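Local coordinates for putative DNA-binding protein (Ralstonia eutropha, PDB 2OBP) that probably binds DNA through a small winged-helix-like domain of helices and a two-stranded antiparallel hairpin, at residues 24-29 with 87-92. Numbering follows the deposited sequence.
Sequences VLREAG and LAAQLF
Arg26 and Ala88 bring the last turns of helices 16-28 and 82-91 together, their CA atoms 6.3 Å apart, the closest CA pair between the two segments. Ala88 points its methyl group at the arginine, and its CB lies 4.0 Å from both CB and CD of Arg26, an aliphatic contact along the inner, alkyl part of the side chain. With CG anti to the backbone N (chi1 164°) and the chain extended from CG to NE, Arg26 reaches across the C-terminal turn of helix 82-91. On the way its CD passes 3.7 Å from Ala88 O, a carbonyl that already accepts the helical bond from Phe92 N. At the end of the chain the flat guanidinium lies over Ala89: Ala89 CA sits above one face, offset toward the rim, 3.6 Å from NH1. Ala89 CB also touches NH1. The contact with Phe92 runs through its main chain, since Arg26 NE stands 3.7 Å from Phe92 O, obliquely placed and too far for a direct bond. A water bridges them, accepting from Arg26 NE at 2.9 Å in the guanidinium plane and donating weakly to Phe92 O. Phe92 leaves helical geometry here, while its ring turns to Val19, Leu22 and Leu23 earlier in helix 16-28. Deeper in the fold, Ala88 and Leu25 both rest on Leu80 of strand 76-80, so the two helices share a neighbour in the hairpin. The N-terminal helix and the C-terminal helix meet through alkyl packing, with a cationic group laid against the closing turn of helix 82-91. The positive charge near the carbonyls of Ala88 and Phe92 would probably complement the negative end of that helix dipole, with one water, bound firmly to Arg26 NE but weakly to Phe92 O, as the polar link.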
loop_
_atom_site.group_PDB
_atom_site.type_symbol
_atom_site.label_atom_id
_atom_site.label_comp_id
_atom_site.label_asym_id
_atom_site.label_seq_id
_atom_site.Cartn_x
_atom_site.Cartn_y
_atom_site.Cartn_z
ATOM N N VAL A 24 3.415 -5.306 -2.163
ATOM C CA VAL A 24 2.059 -5.834 -2.051
ATOM C C VAL A 24 1.065 -4.943 -2.817
ATOM O O VAL A 24 0.200 -5.446 -3.538
ATOM C CB VAL A 24 1.649 -5.981 -0.575
ATOM C CG1 VAL A 24 0.177 -6.215 -0.421
ATOM C CG2 VAL A 24 2.453 -7.101 0.067
ATOM N N LEU A 25 1.193 -3.621 -2.676
ATOM C CA LEU A 25 0.289 -2.696 -3.357
ATOM C C LEU A 25 0.474 -2.748 -4.883
ATOM O O LEU A 25 -0.488 -2.643 -5.632
ATOM C CB LEU A 25 0.435 -1.254 -2.838
ATOM C CG LEU A 25 -0.057 -1.054 -1.381
ATOM C CD1 LEU A 25 0.188 0.392 -0.953
ATOM C CD2 LEU A 25 -1.517 -1.505 -1.185
ATOM N N ARG A 26 1.696 -2.930 -5.347
ATOM C CA ARG A 26 1.903 -3.112 -6.760
ATOM C C ARG A 26 1.174 -4.356 -7.300
ATOM O O ARG A 26 0.519 -4.283 -8.340
ATOM C CB ARG A 26 3.399 -3.182 -7.067
ATOM C CG ARG A 26 3.712 -3.768 -8.458
ATOM C CD ARG A 26 5.132 -3.543 -8.807
ATOM N NE ARG A 26 5.602 -4.252 -10.011
ATOM C CZ ARG A 26 5.115 -4.081 -11.247
ATOM N NH1 ARG A 26 4.120 -3.229 -11.519
ATOM N NH2 ARG A 26 5.650 -4.767 -12.249
ATOM N N GLU A 27 1.324 -5.479 -6.605
ATOM C CA GLU A 27 0.607 -6.718 -6.925
ATOM C C GLU A 27 -0.910 -6.496 -6.975
ATOM O O GLU A 27 -1.577 -6.927 -7.910
ATOM C CB GLU A 27 0.931 -7.804 -5.894
ATOM C CG GLU A 27 0.366 -9.183 -6.272
ATOM C CD GLU A 27 0.483 -10.221 -5.176
ATOM O OE1 GLU A 27 1.405 -10.122 -4.334
ATOM O OE2 GLU A 27 -0.357 -11.148 -5.172
ATOM N N ALA A 28 -1.445 -5.823 -5.958
ATOM C CA ALA A 28 -2.875 -5.546 -5.883
ATOM C C ALA A 28 -3.409 -4.805 -7.119
ATOM O O ALA A 28 -4.537 -5.058 -7.575
ATOM C CB ALA A 28 -3.166 -4.759 -4.615
ATOM N N GLY A 29 -2.595 -3.922 -7.673
ATOM C CA GLY A 29 -2.999 -3.074 -8.787
ATOM C C GLY A 29 -2.716 -3.586 -10.176
ATOM O O GLY A 29 -3.012 -2.878 -11.127
ATOM N N LEU A 87 5.856 4.328 -10.538
ATOM C CA LEU A 87 7.183 4.194 -9.911
ATOM C C LEU A 87 7.448 2.763 -9.462
ATOM O O LEU A 87 8.535 2.242 -9.669
ATOM C CB LEU A 87 7.371 5.188 -8.771
ATOM C CG LEU A 87 8.706 5.061 -8.060
ATOM C CD1 LEU A 87 9.856 5.599 -8.926
ATOM C CD2 LEU A 87 8.653 5.785 -6.706
ATOM N N ALA A 88 6.443 2.118 -8.883
ATOM C CA ALA A 88 6.611 0.753 -8.401
ATOM C C ALA A 88 7.012 -0.237 -9.508
ATOM O O ALA A 88 7.848 -1.112 -9.291
ATOM C CB ALA A 88 5.339 0.290 -7.691
ATOM N N ALA A 89 6.465 -0.036 -10.693
ATOM C CA ALA A 89 6.802 -0.833 -11.884
ATOM C C ALA A 89 8.277 -0.709 -12.307
ATOM O O ALA A 89 8.868 -1.629 -12.884
ATOM C CB ALA A 89 5.886 -0.433 -13.055
ATOM N N GLN A 90 8.851 0.456 -12.056
ATOM C CA GLN A 90 10.229 0.728 -12.367
ATOM C C GLN A 90 11.168 0.302 -11.243
ATOM O O GLN A 90 12.265 -0.197 -11.478
ATOM C CB GLN A 90 10.389 2.235 -12.668
ATOM C CG GLN A 90 9.537 2.678 -13.865
ATOM C CD GLN A 90 8.997 4.137 -13.763
ATOM O OE1 GLN A 90 9.138 4.841 -12.723
ATOM N NE2 GLN A 90 8.364 4.592 -14.887
ATOM N N LEU A 91 10.758 0.555 -10.016
ATOM C CA LEU A 91 11.589 0.260 -8.861
ATOM C C LEU A 91 11.768 -1.275 -8.738
ATOM O O LEU A 91 12.818 -1.750 -8.341
ATOM C CB LEU A 91 10.922 0.840 -7.621
ATOM C CG LEU A 91 11.672 0.885 -6.305
ATOM C CD1 LEU A 91 13.076 1.511 -6.477
ATOM C CD2 LEU A 91 10.794 1.656 -5.312
ATOM N N PHE A 92 10.720 -2.022 -9.083
ATOM C CA PHE A 92 10.721 -3.497 -8.990
ATOM C C PHE A 92 10.406 -4.039 -10.383
ATOM O O PHE A 92 9.291 -4.459 -10.641
ATOM C CB PHE A 92 9.660 -3.943 -7.969
ATOM C CG PHE A 92 9.843 -3.337 -6.593
ATOM C CD1 PHE A 92 10.915 -3.701 -5.793
ATOM C CD2 PHE A 92 8.955 -2.395 -6.115
ATOM C CE1 PHE A 92 11.092 -3.135 -4.537
ATOM C CE2 PHE A 92 9.128 -1.813 -4.852
ATOM C CZ PHE A 92 10.194 -2.186 -4.065
HETATM O O HOH W 1 7.176 -6.314 -8.767
#